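Local coordinates for CAG pathogenicity island protein 13 (Helicobacter pylori, PDB 2G3V) that is of unknown function but is encoded in the cag pathogenicity island, which specifies a type IV secretion system, and folds into a mostly helical chain, at residues F51-H56 with Y89-E93; I45-H49 with T96-L100; E105-F109 with M163-A167. One frame throughout, in Å; residues are numbered along the deposited sequence.

Interaction 1: residues F51-H56 with Y89-E93; sequences FFKQMH and YRLLE
Water 1 is held from both segments: it donates to His56 O and accepts from Arg90 NE, the latter at 2.8 Å and lying in the guanidinium plane. Beside this bridge His56 CB lies 3.6 Å from Arg90 CG. Glu93 CG stands anti to its backbone N (chi1 -177°) and the rest of the chain runs on extended, which carries the carboxylate across to segment 51-56. There OE1 accepts a hydrogen bond from His56 NE2 at the imidazole edge, the two planes being nearly coplanar; the modelled length is too short to be taken literally. OE2 turns to Lys53, whose NZ makes only a long salt bridge of 3.7 Å. Met55 CG sits over the centre of the Tyr89 ring, 3.9 Å from its centroid, and the selenium of this selenomethionine, farther out above that face, makes a distant Met-aromatic contact. Phe52 CD1 lies at that ring's edge, near its plane, 3.5 Å from Tyr89 CD1, with the rings inclined by 36°; Leu92 CB covers one Phe52 face. Tyr89 OH bonds to Phe125 O, beyond both segments. The segment axes approach to 8.0 Å at 149°, the geometry of antiparallel packing between helices 35-57 and 82-105.

Interaction 2: residues I45-H49 with T96-L100; sequences IKTMH and TMELL
An antiparallel pair of helices, 35-57 and 82-105, meets here through Ile45 and His49 on one side and Thr96, Met97, Leu99 and Leu100 on the other; the segment axes come within 9.9 Å at 153°. Ile45 uses both of its branches. Its CG1 lies anti to the carbonyl carbon (chi1 -64°), which sends CD1 to Leu99 CD2 at 3.4 Å, the two side chains crossing at about a right angle. The Ile45 and Leu100 side chains slide past each other in opposite directions, Ile45 CG2 reaching Leu100 CD1 at 3.5 Å. Both carbon pairs are tighter than ordinary van der Waals contact, and Leu100, whose chi1 and chi2 both miss the staggered positions, appears strained or imperfectly fitted. This packing belongs to the buried interior of the helical fold: Ile45 also touches Ile103, and Leu99 touches Phe109 and Phe156. One turn along, His49 approaches Thr96, CB to CB at 3.6 Å, and these residues have the nearest CA atoms of the pair. Thr96 CB lies in the plane of the imidazole, at its edge. The approach of Met97 is doubtful, because its CG clashes with the ring in the model; its SE stands obliquely, 4.5 Å from the His49 centroid. Thr96 OG1 is engaged within its own helix, bonding to Glu93 O and Leu92 O.

Interaction 3: residues E105-F109 with M163-A167; sequences ENPNF and MNFYA
Phe109 carries its ring anti to the backbone N (chi1 -176°), while Tyr166 has CG anti to its own carbonyl carbon (chi1 -82°), and with these two settings the rings converge between the loop and the helix. They form an offset edge-to-face pair: the edge of Phe109 is directed at the face of Tyr166, with centroids 5.4 Å apart and planes at 67°. The leading atom is Phe109 CD1, which comes over that face and lies 3.6 Å from Tyr166 CZ. The opposite face of the tyrosine is covered by Phe165 CD2 from the same helix, leaving the phenol ring between two phenylalanines; Phe165 in turn stacks on Tyr178.

The loop presents its residues through a type I beta turn from Asn106 to Phe109, made just as the chain leaves helix 82-105. The turn is closed by the bond from Phe109 N to Asn106 O at 2.8 Å, with Pro107 and Asn108 at the two central positions. The backbone of Asn108 also packs on the tyrosine, Asn108 O lying 3.5 Å from Tyr166 CD1, and Asn108 CB lies 3.4 Å from the main-chain Tyr166 O.

At the other end of the contact Met163 crosses Glu105 obliquely. Its chain bends at chi3, and the selenium lies 4.1 Å from Glu105 CG, with the terminal methyl CE turned toward the Glu105 side chain. The modelled overlap of that methyl with the Asn106 amide is doubtful, since the amide is probably turned over, and nothing is rested on it. Asn106 stays buried at this point and touches Met158, a loop residue that also packs on Phe109 and Tyr166; Leu99, Ile103 and Ile118 line Phe109 as well.

From the N terminus, helix 35-57 contributes residues 45-49 and then 51-56, and helix 82-105 returns along it with 89-93 followed by 96-100. Interaction 1 therefore closes a loop nested inside the longer one closed by interaction 2, as expected of an antiparallel pair. Their centres are about 10 Å apart, and Phe52 CE2 touches Thr96 CG2 at 3.4 Å. Interaction 3 follows in series, closing a later loop that joins the turn just after helix 82-105 to helix 160-168. It borders interaction 2 where Leu99 CD1 meets Phe109 CE2 at 3.4 Å, but stays about 13 Å from interaction 1 by nearest atoms.

Interaction 1: residues F51-H56 with Y89-E93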
loop_
_atom_site.group_PDB
_atom_site.type_symbol
_atom_site.label_atom_id
_atom_site.label_comp_id
_atom_site.label_asym_id
_atom_site.label_seq_id
_atom_site.Cartn_x
_atom_site.Cartn_y
_atom_site.Cartn_z
ATOM N N PHE A 51 -4.586 5.671 -9.447
ATOM C CA PHE A 51 -5.703 4.757 -9.627
ATOM C C PHE A 51 -6.705 5.019 -8.525
ATOM O O PHE A 51 -7.898 5.205 -8.777
ATOM C CB PHE A 51 -5.216 3.313 -9.549
ATOM C CG PHE A 51 -6.314 2.292 -9.605
ATOM C CD1 PHE A 51 -6.989 2.040 -10.792
ATOM C CD2 PHE A 51 -6.663 1.572 -8.466
ATOM C CE1 PHE A 51 -7.998 1.080 -10.852
ATOM C CE2 PHE A 51 -7.668 0.608 -8.507
ATOM C CZ PHE A 51 -8.337 0.363 -9.711
ATOM N N PHE A 52 -6.202 5.036 -7.296
ATOM C CA PHE A 52 -7.047 5.297 -6.146
ATOM C C PHE A 52 -7.796 6.637 -6.310
ATOM O O PHE A 52 -9.028 6.706 -6.167
ATOM C CB PHE A 52 -6.209 5.292 -4.857
ATOM C CG PHE A 52 -5.524 3.968 -4.568
ATOM C CD1 PHE A 52 -6.044 2.767 -5.059
ATOM C CD2 PHE A 52 -4.360 3.927 -3.805
ATOM C CE1 PHE A 52 -5.413 1.551 -4.795
ATOM C CE2 PHE A 52 -3.720 2.728 -3.531
ATOM C CZ PHE A 52 -4.243 1.531 -4.027
ATOM N N LYS A 53 -7.061 7.697 -6.628
ATOM C CA LYS A 53 -7.693 8.997 -6.824
ATOM C C LYS A 53 -8.794 8.902 -7.881
ATOM O O LYS A 53 -9.871 9.459 -7.713
ATOM C CB LYS A 53 -6.657 10.028 -7.260
ATOM C CG LYS A 53 -7.272 11.324 -7.781
ATOM C CD LYS A 53 -6.241 12.398 -7.988
ATOM C CE LYS A 53 -5.627 12.794 -6.654
ATOM N NZ LYS A 53 -4.720 13.977 -6.751
ATOM N N GLN A 54 -8.515 8.181 -8.963
ATOM C CA GLN A 54 -9.475 8.007 -10.047
ATOM C C GLN A 54 -10.736 7.260 -9.636
ATOM O O GLN A 54 -11.791 7.408 -10.265
ATOM C CB GLN A 54 -8.810 7.292 -11.229
ATOM C CG GLN A 54 -8.291 8.227 -12.317
ATOM C CD GLN A 54 -9.419 8.949 -13.062
ATOM O OE1 GLN A 54 -9.969 9.956 -12.587
ATOM N NE2 GLN A 54 -9.776 8.424 -14.234
HETATM N N MSE A 55 -10.668 6.470 -8.576
HETATM C CA MSE A 55 -11.858 5.740 -8.190
HETATM C C MSE A 55 -12.908 6.664 -7.552
HETATM O O MSE A 55 -14.064 6.716 -7.995
HETATM C CB MSE A 55 -11.467 4.593 -7.258
HETATM C CG MSE A 55 -10.469 3.627 -7.875
HETATM SE SE MSE A 55 -11.132 2.741 -9.461
HETATM C CE MSE A 55 -12.367 1.574 -8.627
ATOM N N HIS A 56 -12.500 7.407 -6.531
ATOM C CA HIS A 56 -13.413 8.312 -5.843
ATOM C C HIS A 56 -13.674 9.613 -6.618
ATOM O O HIS A 56 -14.669 10.292 -6.382
ATOM C CB HIS A 56 -12.882 8.626 -4.431
ATOM C CG HIS A 56 -11.657 9.497 -4.411
ATOM N ND1 HIS A 56 -11.624 10.757 -4.971
ATOM C CD2 HIS A 56 -10.431 9.300 -3.865
ATOM C CE1 HIS A 56 -10.433 11.298 -4.773
ATOM N NE2 HIS A 56 -9.691 10.434 -4.104
ATOM N N TYR A 89 -10.908 4.155 -0.964
ATOM C CA TYR A 89 -10.047 4.736 -1.977
ATOM C C TYR A 89 -9.652 6.174 -1.666
ATOM O O TYR A 89 -8.585 6.638 -2.069
ATOM C CB TYR A 89 -10.714 4.604 -3.345
ATOM C CG TYR A 89 -10.636 3.186 -3.869
ATOM C CD1 TYR A 89 -9.397 2.586 -4.101
ATOM C CD2 TYR A 89 -11.791 2.441 -4.123
ATOM C CE1 TYR A 89 -9.301 1.290 -4.574
ATOM C CE2 TYR A 89 -11.707 1.128 -4.594
ATOM C CZ TYR A 89 -10.456 0.564 -4.819
ATOM O OH TYR A 89 -10.361 -0.714 -5.311
ATOM N N ARG A 90 -10.501 6.880 -0.931
ATOM C CA ARG A 90 -10.181 8.251 -0.563
ATOM C C ARG A 90 -9.043 8.155 0.436
ATOM O O ARG A 90 -8.084 8.923 0.387
ATOM C CB ARG A 90 -11.384 8.932 0.085
ATOM C CG ARG A 90 -12.584 9.011 -0.839
ATOM C CD ARG A 90 -13.523 10.141 -0.459
ATOM N NE ARG A 90 -14.575 10.349 -1.459
ATOM C CZ ARG A 90 -15.756 9.740 -1.428
ATOM N NH1 ARG A 90 -16.034 8.886 -0.448
ATOM N NH2 ARG A 90 -16.657 9.985 -2.374
ATOM N N LEU A 91 -9.156 7.170 1.320
ATOM C CA LEU A 91 -8.185 6.921 2.373
ATOM C C LEU A 91 -6.925 6.240 1.819
ATOM O O LEU A 91 -5.843 6.372 2.386
ATOM C CB LEU A 91 -8.841 6.060 3.464
ATOM C CG LEU A 91 -8.231 6.027 4.871
ATOM C CD1 LEU A 91 -8.386 7.401 5.531
ATOM C CD2 LEU A 91 -8.927 4.962 5.698
ATOM N N LEU A 92 -7.074 5.506 0.719
ATOM C CA LEU A 92 -5.949 4.828 0.070
ATOM C C LEU A 92 -5.111 5.860 -0.675
ATOM O O LEU A 92 -3.883 5.783 -0.667
ATOM C CB LEU A 92 -6.447 3.767 -0.925
ATOM C CG LEU A 92 -6.484 2.296 -0.493
ATOM C CD1 LEU A 92 -6.960 2.171 0.945
ATOM C CD2 LEU A 92 -7.399 1.531 -1.408
ATOM N N GLU A 93 -5.774 6.821 -1.319
ATOM C CA GLU A 93 -5.072 7.872 -2.054
ATOM C C GLU A 93 -4.254 8.688 -1.065
ATOM O O GLU A 93 -3.113 9.070 -1.332
ATOM C CB GLU A 93 -6.058 8.802 -2.756
ATOM C CG GLU A 93 -5.379 9.879 -3.597
ATOM C CD GLU A 93 -6.261 11.095 -3.823
ATOM O OE1 GLU A 93 -7.442 10.921 -4.197
ATOM O OE2 GLU A 93 -5.776 12.230 -3.630
HETATM O O HOH W 1 -14.742 11.815 -3.782
#

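Interaction 2: residues I45-H49 with T96-L100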
loop_
_atom_site.group_PDB
_atom_site.type_symbol
_atom_site.label_atom_id
_atom_site.label_comp_id
_atom_site.label_asym_id
_atom_site.label_seq_id
_atom_site.Cartn_x
_atom_site.Cartn_y
_atom_site.Cartn_z
ATOM N N ILE A 45 4.019 2.803 -6.710
ATOM C CA ILE A 45 3.256 3.498 -5.689
ATOM C C ILE A 45 2.483 4.635 -6.359
ATOM O O ILE A 45 1.339 4.895 -6.020
ATOM C CB ILE A 45 4.196 4.066 -4.578
ATOM C CG1 ILE A 45 4.888 2.904 -3.853
ATOM C CG2 ILE A 45 3.405 4.944 -3.591
ATOM C CD1 ILE A 45 5.871 3.330 -2.777
ATOM N N LYS A 46 3.121 5.292 -7.319
ATOM C CA LYS A 46 2.514 6.411 -8.052
ATOM C C LYS A 46 1.356 5.953 -8.936
ATOM O O LYS A 46 0.333 6.615 -9.021
ATOM C CB LYS A 46 3.578 7.104 -8.916
ATOM C CG LYS A 46 3.049 8.211 -9.780
ATOM C CD LYS A 46 2.604 9.381 -8.945
ATOM C CE LYS A 46 2.166 10.530 -9.837
ATOM N NZ LYS A 46 1.751 11.746 -9.093
ATOM N N THR A 47 1.536 4.824 -9.610
ATOM C CA THR A 47 0.487 4.281 -10.464
ATOM C C THR A 47 -0.750 3.945 -9.617
ATOM O O THR A 47 -1.877 4.196 -10.028
ATOM C CB THR A 47 0.998 3.024 -11.191
ATOM O OG1 THR A 47 2.222 3.362 -11.848
ATOM C CG2 THR A 47 -0.018 2.522 -12.229
HETATM N N MSE A 48 -0.545 3.387 -8.432
HETATM C CA MSE A 48 -1.675 3.035 -7.578
HETATM C C MSE A 48 -2.334 4.301 -7.033
HETATM O O MSE A 48 -3.573 4.442 -7.015
HETATM C CB MSE A 48 -1.216 2.133 -6.424
HETATM C CG MSE A 48 -0.628 0.810 -6.885
HETATM SE SE MSE A 48 -0.349 -0.432 -5.459
HETATM C CE MSE A 48 1.359 0.159 -4.814
ATOM N N HIS A 49 -1.503 5.232 -6.585
ATOM C CA HIS A 49 -2.002 6.489 -6.051
ATOM C C HIS A 49 -2.932 7.209 -7.023
ATOM O O HIS A 49 -3.924 7.808 -6.612
ATOM C CB HIS A 49 -0.837 7.407 -5.677
ATOM C CG HIS A 49 -1.254 8.807 -5.348
ATOM N ND1 HIS A 49 -1.544 9.746 -6.315
ATOM C CD2 HIS A 49 -1.472 9.417 -4.158
ATOM C CE1 HIS A 49 -1.918 10.873 -5.735
ATOM N NE2 HIS A 49 -1.886 10.700 -4.426
ATOM N N THR A 96 -1.203 6.658 0.107
ATOM C CA THR A 96 -0.186 6.544 -0.934
ATOM C C THR A 96 0.579 7.873 -1.040
ATOM O O THR A 96 1.773 7.903 -1.357
ATOM C CB THR A 96 -0.805 6.129 -2.295
ATOM O OG1 THR A 96 -1.872 7.008 -2.651
ATOM C CG2 THR A 96 -1.359 4.735 -2.211
HETATM N N MSE A 97 -0.114 8.964 -0.733
HETATM C CA MSE A 97 0.460 10.303 -0.762
HETATM C C MSE A 97 1.490 10.508 0.358
HETATM O O MSE A 97 2.576 11.049 0.132
HETATM C CB MSE A 97 -0.657 11.337 -0.612
HETATM C CG MSE A 97 -1.245 11.859 -1.904
HETATM SE SE MSE A 97 -0.204 13.330 -2.687
HETATM C CE MSE A 97 -0.537 14.670 -1.321
ATOM N N GLU A 98 1.133 10.084 1.567
ATOM C CA GLU A 98 2.021 10.222 2.727
ATOM C C GLU A 98 3.296 9.397 2.519
ATOM O O GLU A 98 4.394 9.875 2.797
ATOM C CB GLU A 98 1.303 9.766 4.006
ATOM C CG GLU A 98 1.948 10.240 5.299
ATOM C CD GLU A 98 1.892 11.757 5.444
ATOM O OE1 GLU A 98 0.783 12.332 5.297
ATOM O OE2 GLU A 98 2.950 12.366 5.708
ATOM N N LEU A 99 3.146 8.159 2.042
ATOM C CA LEU A 99 4.298 7.281 1.782
ATOM C C LEU A 99 5.210 7.933 0.735
ATOM O O LEU A 99 6.438 7.970 0.891
ATOM C CB LEU A 99 3.824 5.904 1.280
ATOM C CG LEU A 99 4.824 4.924 0.627
ATOM C CD1 LEU A 99 5.889 4.486 1.625
ATOM C CD2 LEU A 99 4.071 3.724 0.089
ATOM N N LEU A 100 4.597 8.456 -0.322
ATOM C CA LEU A 100 5.342 9.115 -1.390
ATOM C C LEU A 100 6.176 10.261 -0.819
ATOM O O LEU A 100 7.334 10.438 -1.193
ATOM C CB LEU A 100 4.370 9.645 -2.444
ATOM C CG LEU A 100 4.492 9.205 -3.901
ATOM C CD1 LEU A 100 5.236 7.892 -4.040
ATOM C CD2 LEU A 100 3.091 9.100 -4.474
#

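Interaction 3: residues E105-F109 with M163-A167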
loop_
_atom_site.group_PDB
_atom_site.type_symbol
_atom_site.label_atom_id
_atom_site.label_comp_id
_atom_site.label_asym_id
_atom_site.label_seq_id
_atom_site.Cartn_x
_atom_site.Cartn_y
_atom_site.Cartn_z
ATOM N N GLU A 105 11.249 12.947 1.314
ATOM C CA GLU A 105 11.921 13.534 2.477
ATOM C C GLU A 105 12.984 12.668 3.196
ATOM O O GLU A 105 13.686 13.156 4.089
ATOM C CB GLU A 105 10.837 13.969 3.474
ATOM C CG GLU A 105 11.308 14.686 4.740
ATOM C CD GLU A 105 11.871 16.081 4.476
ATOM O OE1 GLU A 105 11.276 16.828 3.670
ATOM O OE2 GLU A 105 12.901 16.437 5.088
ATOM N N ASN A 106 13.080 11.392 2.838
ATOM C CA ASN A 106 14.070 10.490 3.432
ATOM C C ASN A 106 14.564 9.451 2.400
ATOM O O ASN A 106 14.058 8.324 2.355
ATOM C CB ASN A 106 13.489 9.732 4.634
ATOM C CG ASN A 106 12.687 10.619 5.580
ATOM O OD1 ASN A 106 11.454 10.644 5.520
ATOM N ND2 ASN A 106 13.381 11.337 6.470
ATOM N N PRO A 107 15.571 9.818 1.574
ATOM C CA PRO A 107 16.151 8.956 0.538
ATOM C C PRO A 107 16.245 7.467 0.844
ATOM O O PRO A 107 15.780 6.647 0.051
ATOM C CB PRO A 107 17.518 9.586 0.301
ATOM C CG PRO A 107 17.205 11.026 0.387
ATOM C CD PRO A 107 16.314 11.093 1.640
ATOM N N ASN A 108 16.826 7.124 1.994
ATOM C CA ASN A 108 17.018 5.728 2.398
ATOM C C ASN A 108 15.783 4.949 2.851
ATOM O O ASN A 108 15.888 3.786 3.237
ATOM C CB ASN A 108 18.092 5.639 3.483
ATOM C CG ASN A 108 19.468 6.011 2.977
ATOM O OD1 ASN A 108 20.337 6.413 3.755
ATOM N ND2 ASN A 108 19.685 5.866 1.672
ATOM N N PHE A 109 14.617 5.582 2.824
ATOM C CA PHE A 109 13.394 4.881 3.192
ATOM C C PHE A 109 13.164 4.100 1.906
ATOM O O PHE A 109 13.078 4.703 0.835
ATOM C CB PHE A 109 12.273 5.884 3.433
ATOM C CG PHE A 109 11.005 5.266 3.907
ATOM C CD1 PHE A 109 10.833 4.956 5.250
ATOM C CD2 PHE A 109 9.990 4.958 3.002
ATOM C CE1 PHE A 109 9.663 4.340 5.692
ATOM C CE2 PHE A 109 8.816 4.342 3.428
ATOM C CZ PHE A 109 8.648 4.031 4.775
HETATM N N MSE A 163 13.750 9.856 10.914
HETATM C CA MSE A 163 14.489 10.472 9.816
HETATM C C MSE A 163 15.985 10.343 10.081
HETATM O O MSE A 163 16.724 9.807 9.259
HETATM C CB MSE A 163 14.116 11.948 9.669
HETATM C CG MSE A 163 12.673 12.169 9.239
HETATM SE SE MSE A 163 12.300 13.974 8.691
HETATM C CE MSE A 163 13.490 14.092 7.195
ATOM N N ASN A 164 16.426 10.825 11.239
ATOM C CA ASN A 164 17.835 10.740 11.598
ATOM C C ASN A 164 18.351 9.334 11.310
ATOM O O ASN A 164 19.358 9.160 10.618
ATOM C CB ASN A 164 18.037 11.060 13.084
ATOM C CG ASN A 164 17.993 12.549 13.377
ATOM O OD1 ASN A 164 18.490 13.362 12.596
ATOM N ND2 ASN A 164 17.416 12.913 14.518
ATOM N N PHE A 165 17.651 8.331 11.843
ATOM C CA PHE A 165 18.027 6.934 11.657
ATOM C C PHE A 165 18.310 6.619 10.197
ATOM O O PHE A 165 19.412 6.219 9.833
ATOM C CB PHE A 165 16.917 6.009 12.148
ATOM C CG PHE A 165 17.186 4.566 11.858
ATOM C CD1 PHE A 165 18.151 3.870 12.585
ATOM C CD2 PHE A 165 16.554 3.930 10.794
ATOM C CE1 PHE A 165 18.491 2.563 12.251
ATOM C CE2 PHE A 165 16.885 2.630 10.453
ATOM C CZ PHE A 165 17.863 1.943 11.186
ATOM N N TYR A 166 17.295 6.790 9.364
ATOM C CA TYR A 166 17.434 6.528 7.941
ATOM C C TYR A 166 18.565 7.347 7.351
ATOM O O TYR A 166 19.261 6.893 6.444
ATOM C CB TYR A 166 16.120 6.837 7.203
ATOM C CG TYR A 166 15.113 5.719 7.291
ATOM C CD1 TYR A 166 15.331 4.509 6.632
ATOM C CD2 TYR A 166 13.975 5.842 8.076
ATOM C CE1 TYR A 166 14.440 3.448 6.757
ATOM C CE2 TYR A 166 13.079 4.789 8.213
ATOM C CZ TYR A 166 13.314 3.595 7.551
ATOM O OH TYR A 166 12.415 2.554 7.691
ATOM N N ALA A 167 18.753 8.555 7.869
ATOM C CA ALA A 167 19.811 9.415 7.363
ATOM C C ALA A 167 21.160 8.749 7.568
ATOM O O ALA A 167 22.041 8.849 6.720
ATOM C CB ALA A 167 19.774 10.762 8.068
#